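Long-range contacts in ALDH21) (Physcomitrella patens subsp. patens, PDB 5MZ8), which probably oxidises D-glyceraldehyde 3-phosphate to 3-phosphoglycerate with NADP(+), without phosphorylation, as a member of the aldehyde dehydrogenase family: residues A[71-76]-A[240-245]; A[120-125]-A[218-223]. All coordinates share one frame; numbering follows the deposited sequence.

Both contacts lie beside the NADP(+)-binding residues of this aldehyde dehydrogenase, with centres about 17 Å apart. Along the chain the order is 71-76, 120-125, 218-223, 240-245, which nests interaction 2 inside the loop closed by interaction 1. Helix 219-229 supplies one side of interaction 2, and strand 239-241, the next element in the chain and at one edge of the largely parallel sheet, leads into interaction 1. The two meet directly, Ile241 CD1 lying 3.6 Å from Ala221 O and Pro243 CG packing on Pro218 CB. Together they join N-terminal elements, the exit of strand 66-71 and helix 115-126, to parts of the fold adjoining the cofactor-binding residues Lys212 and Ser215.

Interaction 1. Residues A[71-76]-A[240-245]; sequences PQATHK and SILPVS
Gln72 and Ala73 lie against Leu242 to Ser245 where strand 239-241, at the edge of the Rossmann-type nucleotide-binding sheet, runs out into a loop. Polar contact between the backbones amounts to one weak hydrogen bond, from Ala73 N to Pro243 O at 3.3 Å, although its N-H points nearly straight at the acceptor (164°). Apolar packing centres on the methyl of Ala73, which is directed at the opposite segment and sits 3.8 Å from Leu242 CB, with Leu242 CD2 and Val244 CG1 also close. Strand 38-44 adds Ile42, which touches Ala73, Leu242 and Pro243, while Ala81 and Ile78 of helix 75-93 pack on Leu242 and Val244. The loop also adjoins the cofactor site: the side chain of Val244 touches Lys212, which binds NADP(+). The third kind of contact is van der Waals packing by the amide of Gln72. CG stands anti to the backbone N (chi1 -164°) and the chain continues extended, carrying the amide alongside Ser245. There NE2 rests 3.5 Å from Ser245 CA, and OE1 approaches Ser245 CB to 3.2 Å.

Interaction 2. Residues A[120-125]-A[218-223]; sequences QTLTME and PLSALI. With EDO (1,2-ethanediol), chain K.
Glu125 reaches from helix 115-126 to the N-terminal end of helix 219-229, the helix after strand 209-212 in the Rossmann-type domain, and its carboxylate accepts three hydrogen bonds there. OE1 uses its syn lone pair for Leu219 N at 2.9 Å. OE2 takes two donors: Ser220 OG, nearly in line with the C-O bond at 2.7 Å, and Ser220 N on the syn side, 24° out of the carboxylate plane. These bonds fix the rotation of the buried carboxylate, and the amides of the helix's first turn probably help to stabilise its negative charge. Replacing Glu125 by alanine is likely to leave the amides of Leu219 and Ser220 and the Ser220 hydroxyl without their acceptor and to open a gap between the helices. Leu122 also meets this serine, its CD1 lying 3.2 Å from Ser220 OG.

Next to the polar cluster, the Thr121 side chain runs across that of Leu219, with CG2 3.7 Å from Leu219 CB, and meets Ile223 CD1 tip to tip. The short helix segments run nearly antiparallel (154°), with axes 10.0 Å apart. Farther out, Val58 of strand 55-59 packs on Glu125, Pro218 and Leu219. Thr121 OG1 accepts a weak bond from O1 of a 1,2-ethanediol and is also hydrogen-bonded to Glu117 O, one turn earlier in its own helix.

Interaction 1. Residues A[71-76]-A[240-245]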
loop_
_atom_site.group_PDB
_atom_site.type_symbol
_atom_site.label_atom_id
_atom_site.label_comp_id
_atom_site.label_asym_id
_atom_site.label_seq_id
_atom_site.Cartn_x
_atom_site.Cartn_y
_atom_site.Cartn_z
ATOM N N PRO A 71 -5.827 -40.129 21.912
ATOM C CA PRO A 71 -6.763 -40.870 21.044
ATOM C C PRO A 71 -6.442 -40.652 19.570
ATOM O O PRO A 71 -6.011 -39.572 19.177
ATOM C CB PRO A 71 -8.141 -40.284 21.399
ATOM C CG PRO A 71 -7.957 -39.577 22.680
ATOM C CD PRO A 71 -6.543 -39.089 22.676
ATOM N N GLN A 72 -6.551 -41.713 18.780
ATOM C CA GLN A 72 -6.278 -41.642 17.351
ATOM C C GLN A 72 -7.614 -41.579 16.620
ATOM O O GLN A 72 -8.487 -42.421 16.862
ATOM C CB GLN A 72 -5.416 -42.824 16.885
ATOM C CG GLN A 72 -4.794 -42.591 15.518
ATOM C CD GLN A 72 -4.045 -43.808 15.054
ATOM O OE1 GLN A 72 -4.632 -44.857 14.738
ATOM N NE2 GLN A 72 -2.731 -43.682 14.965
ATOM N N ALA A 73 -7.798 -40.545 15.782
ATOM C CA ALA A 73 -9.055 -40.365 15.065
ATOM C C ALA A 73 -9.251 -41.456 14.030
ATOM O O ALA A 73 -8.273 -41.927 13.442
ATOM C CB ALA A 73 -9.087 -38.997 14.400
ATOM N N THR A 74 -10.516 -41.878 13.838
ATOM C CA THR A 74 -10.904 -42.880 12.843
ATOM C C THR A 74 -11.202 -42.141 11.517
ATOM O O THR A 74 -11.222 -40.914 11.494
ATOM C CB THR A 74 -12.141 -43.663 13.317
ATOM O OG1 THR A 74 -13.263 -42.779 13.334
ATOM C CG2 THR A 74 -11.951 -44.312 14.691
ATOM N N HIS A 75 -11.465 -42.892 10.438
ATOM C CA HIS A 75 -11.821 -42.366 9.128
ATOM C C HIS A 75 -13.125 -41.559 9.217
ATOM O O HIS A 75 -13.231 -40.512 8.579
ATOM C CB HIS A 75 -11.970 -43.523 8.127
ATOM C CG HIS A 75 -12.206 -43.064 6.726
ATOM N ND1 HIS A 75 -13.479 -42.743 6.275
ATOM C CD2 HIS A 75 -11.323 -42.867 5.723
ATOM C CE1 HIS A 75 -13.323 -42.338 5.026
ATOM N NE2 HIS A 75 -12.043 -42.386 4.653
ATOM N N LYS A 76 -14.109 -42.054 10.009
ATOM C CA LYS A 76 -15.409 -41.415 10.227
ATOM C C LYS A 76 -15.223 -40.090 10.941
ATOM O O LYS A 76 -15.906 -39.128 10.582
ATOM C CB LYS A 76 -16.366 -42.326 11.021
ATOM C CG LYS A 76 -17.837 -41.997 10.799
ATOM C CD LYS A 76 -18.579 -41.736 12.100
ATOM C CE LYS A 76 -19.960 -41.190 11.836
ATOM N NZ LYS A 76 -20.654 -40.802 13.093
ATOM N N SER A 240 -10.761 -28.617 14.218
ATOM C CA SER A 240 -10.532 -30.017 14.538
ATOM C C SER A 240 -9.021 -30.243 14.535
ATOM O O SER A 240 -8.342 -29.785 13.617
ATOM C CB SER A 240 -11.227 -30.942 13.540
ATOM O OG SER A 240 -12.621 -31.029 13.792
ATOM N N ILE A 241 -8.493 -30.866 15.596
ATOM C CA ILE A 241 -7.070 -31.219 15.739
ATOM C C ILE A 241 -7.064 -32.707 16.017
ATOM O O ILE A 241 -7.502 -33.159 17.089
ATOM C CB ILE A 241 -6.278 -30.363 16.772
ATOM C CG1 ILE A 241 -6.378 -28.854 16.427
ATOM C CG2 ILE A 241 -4.805 -30.817 16.866
ATOM C CD1 ILE A 241 -6.451 -27.993 17.621
ATOM N N LEU A 242 -6.690 -33.466 14.967
ATOM C CA LEU A 242 -6.727 -34.913 14.954
ATOM C C LEU A 242 -5.412 -35.583 14.578
ATOM O O LEU A 242 -5.089 -35.659 13.391
ATOM C CB LEU A 242 -7.829 -35.418 13.992
ATOM C CG LEU A 242 -9.180 -34.717 14.021
ATOM C CD1 LEU A 242 -9.813 -34.755 12.674
ATOM C CD2 LEU A 242 -10.090 -35.304 15.088
ATOM N N PRO A 243 -4.680 -36.173 15.546
ATOM C CA PRO A 243 -3.524 -37.005 15.176
ATOM C C PRO A 243 -4.110 -38.237 14.460
ATOM O O PRO A 243 -5.112 -38.811 14.908
ATOM C CB PRO A 243 -2.894 -37.372 16.535
ATOM C CG PRO A 243 -3.541 -36.442 17.537
ATOM C CD PRO A 243 -4.919 -36.226 16.998
ATOM N N VAL A 244 -3.607 -38.542 13.271
ATOM C CA VAL A 244 -4.189 -39.647 12.512
ATOM C C VAL A 244 -3.147 -40.695 12.142
ATOM O O VAL A 244 -1.957 -40.378 11.958
ATOM C CB VAL A 244 -5.033 -39.193 11.271
ATOM C CG1 VAL A 244 -6.154 -38.238 11.660
ATOM C CG2 VAL A 244 -4.172 -38.587 10.171
ATOM N N SER A 245 -3.625 -41.946 12.002
ATOM C CA SER A 245 -2.843 -43.109 11.558
ATOM C C SER A 245 -2.432 -42.919 10.095
ATOM O O SER A 245 -2.991 -42.073 9.386
ATOM C CB SER A 245 -3.660 -44.396 11.694
ATOM O OG SER A 245 -4.932 -44.316 11.067
#

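Interaction 2. Residues A[120-125]-A[218-223]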
loop_
_atom_site.group_PDB
_atom_site.type_symbol
_atom_site.label_atom_id
_atom_site.label_comp_id
_atom_site.label_asym_id
_atom_site.label_seq_id
_atom_site.Cartn_x
_atom_site.Cartn_y
_atom_site.Cartn_z
ATOM N N GLN A 120 7.486 -26.901 29.241
ATOM C CA GLN A 120 7.855 -28.217 29.779
ATOM C C GLN A 120 7.341 -29.362 28.899
ATOM O O GLN A 120 8.095 -30.294 28.629
ATOM C CB GLN A 120 7.396 -28.398 31.245
ATOM C CG GLN A 120 8.163 -27.555 32.277
ATOM C CD GLN A 120 9.610 -27.941 32.501
ATOM O OE1 GLN A 120 9.997 -29.111 32.450
ATOM N NE2 GLN A 120 10.442 -26.965 32.821
ATOM N N THR A 121 6.071 -29.281 28.442
ATOM C CA THR A 121 5.449 -30.244 27.518
ATOM C C THR A 121 6.231 -30.242 26.199
ATOM O O THR A 121 6.530 -31.307 25.674
ATOM C CB THR A 121 3.962 -29.898 27.321
ATOM O OG1 THR A 121 3.273 -30.065 28.561
ATOM C CG2 THR A 121 3.290 -30.749 26.258
ATOM N N LEU A 122 6.592 -29.050 25.697
ATOM C CA LEU A 122 7.369 -28.842 24.470
ATOM C C LEU A 122 8.734 -29.538 24.533
ATOM O O LEU A 122 9.076 -30.258 23.609
ATOM C CB LEU A 122 7.516 -27.332 24.259
ATOM C CG LEU A 122 7.720 -26.724 22.889
ATOM C CD1 LEU A 122 6.820 -27.353 21.829
ATOM C CD2 LEU A 122 7.387 -25.245 22.948
ATOM N N THR A 123 9.475 -29.390 25.644
ATOM C CA THR A 123 10.788 -30.031 25.852
ATOM C C THR A 123 10.636 -31.545 25.903
ATOM O O THR A 123 11.428 -32.269 25.312
ATOM C CB THR A 123 11.429 -29.488 27.142
ATOM O OG1 THR A 123 11.833 -28.156 26.886
ATOM C CG2 THR A 123 12.649 -30.308 27.618
ATOM N N MET A 124 9.617 -32.007 26.617
ATOM C CA MET A 124 9.319 -33.411 26.812
ATOM C C MET A 124 9.019 -34.163 25.505
ATOM O O MET A 124 9.633 -35.199 25.262
ATOM C CB MET A 124 8.192 -33.538 27.825
ATOM C CG MET A 124 7.980 -34.928 28.315
ATOM S SD MET A 124 6.348 -35.420 27.767
ATOM C CE MET A 124 5.376 -34.806 29.113
ATOM N N GLU A 125 8.116 -33.637 24.655
ATOM C CA GLU A 125 7.743 -34.324 23.420
ATOM C C GLU A 125 8.699 -34.081 22.254
ATOM O O GLU A 125 8.676 -34.853 21.307
ATOM C CB GLU A 125 6.294 -33.997 23.013
ATOM C CG GLU A 125 6.090 -32.570 22.534
ATOM C CD GLU A 125 4.709 -32.240 22.004
ATOM O OE1 GLU A 125 3.886 -33.170 21.845
ATOM O OE2 GLU A 125 4.449 -31.045 21.743
ATOM N N PRO A 218 2.206 -34.338 19.204
ATOM C CA PRO A 218 0.878 -33.704 19.050
ATOM C C PRO A 218 0.354 -32.904 20.245
ATOM O O PRO A 218 -0.679 -32.245 20.111
ATOM C CB PRO A 218 -0.034 -34.905 18.786
ATOM C CG PRO A 218 0.595 -36.022 19.610
ATOM C CD PRO A 218 2.078 -35.733 19.704
ATOM N N LEU A 219 1.021 -32.987 21.403
ATOM C CA LEU A 219 0.580 -32.359 22.651
ATOM C C LEU A 219 0.483 -30.854 22.580
ATOM O O LEU A 219 -0.505 -30.298 23.063
ATOM C CB LEU A 219 1.437 -32.803 23.846
ATOM C CG LEU A 219 1.688 -34.316 23.964
ATOM C CD1 LEU A 219 2.690 -34.613 25.036
ATOM C CD2 LEU A 219 0.387 -35.101 24.160
ATOM N N SER A 220 1.462 -30.188 21.936
ATOM C CA SER A 220 1.445 -28.735 21.754
ATOM C C SER A 220 0.193 -28.297 20.994
ATOM O O SER A 220 -0.467 -27.334 21.408
ATOM C CB SER A 220 2.694 -28.266 21.020
ATOM O OG SER A 220 3.816 -28.407 21.871
ATOM N N ALA A 221 -0.164 -29.047 19.928
ATOM C CA ALA A 221 -1.347 -28.752 19.123
ATOM C C ALA A 221 -2.620 -29.004 19.908
ATOM O O ALA A 221 -3.587 -28.263 19.771
ATOM C CB ALA A 221 -1.342 -29.568 17.846
ATOM N N LEU A 222 -2.599 -30.012 20.771
ATOM C CA LEU A 222 -3.743 -30.351 21.605
ATOM C C LEU A 222 -3.955 -29.330 22.729
ATOM O O LEU A 222 -5.104 -29.111 23.122
ATOM C CB LEU A 222 -3.666 -31.798 22.113
ATOM C CG LEU A 222 -3.655 -32.897 21.018
ATOM C CD1 LEU A 222 -3.489 -34.270 21.634
ATOM C CD2 LEU A 222 -4.889 -32.837 20.120
ATOM N N ILE A 223 -2.875 -28.640 23.173
ATOM C CA ILE A 223 -2.984 -27.577 24.173
ATOM C C ILE A 223 -3.718 -26.388 23.523
ATOM O O ILE A 223 -4.678 -25.893 24.120
ATOM C CB ILE A 223 -1.630 -27.242 24.884
ATOM C CG1 ILE A 223 -1.178 -28.454 25.769
ATOM C CG2 ILE A 223 -1.739 -25.979 25.738
ATOM C CD1 ILE A 223 0.255 -28.379 26.405
HETATM C C1 EDO K . 4.145 -31.918 31.209
HETATM O O1 EDO K . 3.923 -30.572 31.645
HETATM C C2 EDO K . 5.306 -32.555 32.018
HETATM O O2 EDO K . 6.549 -32.330 31.376
#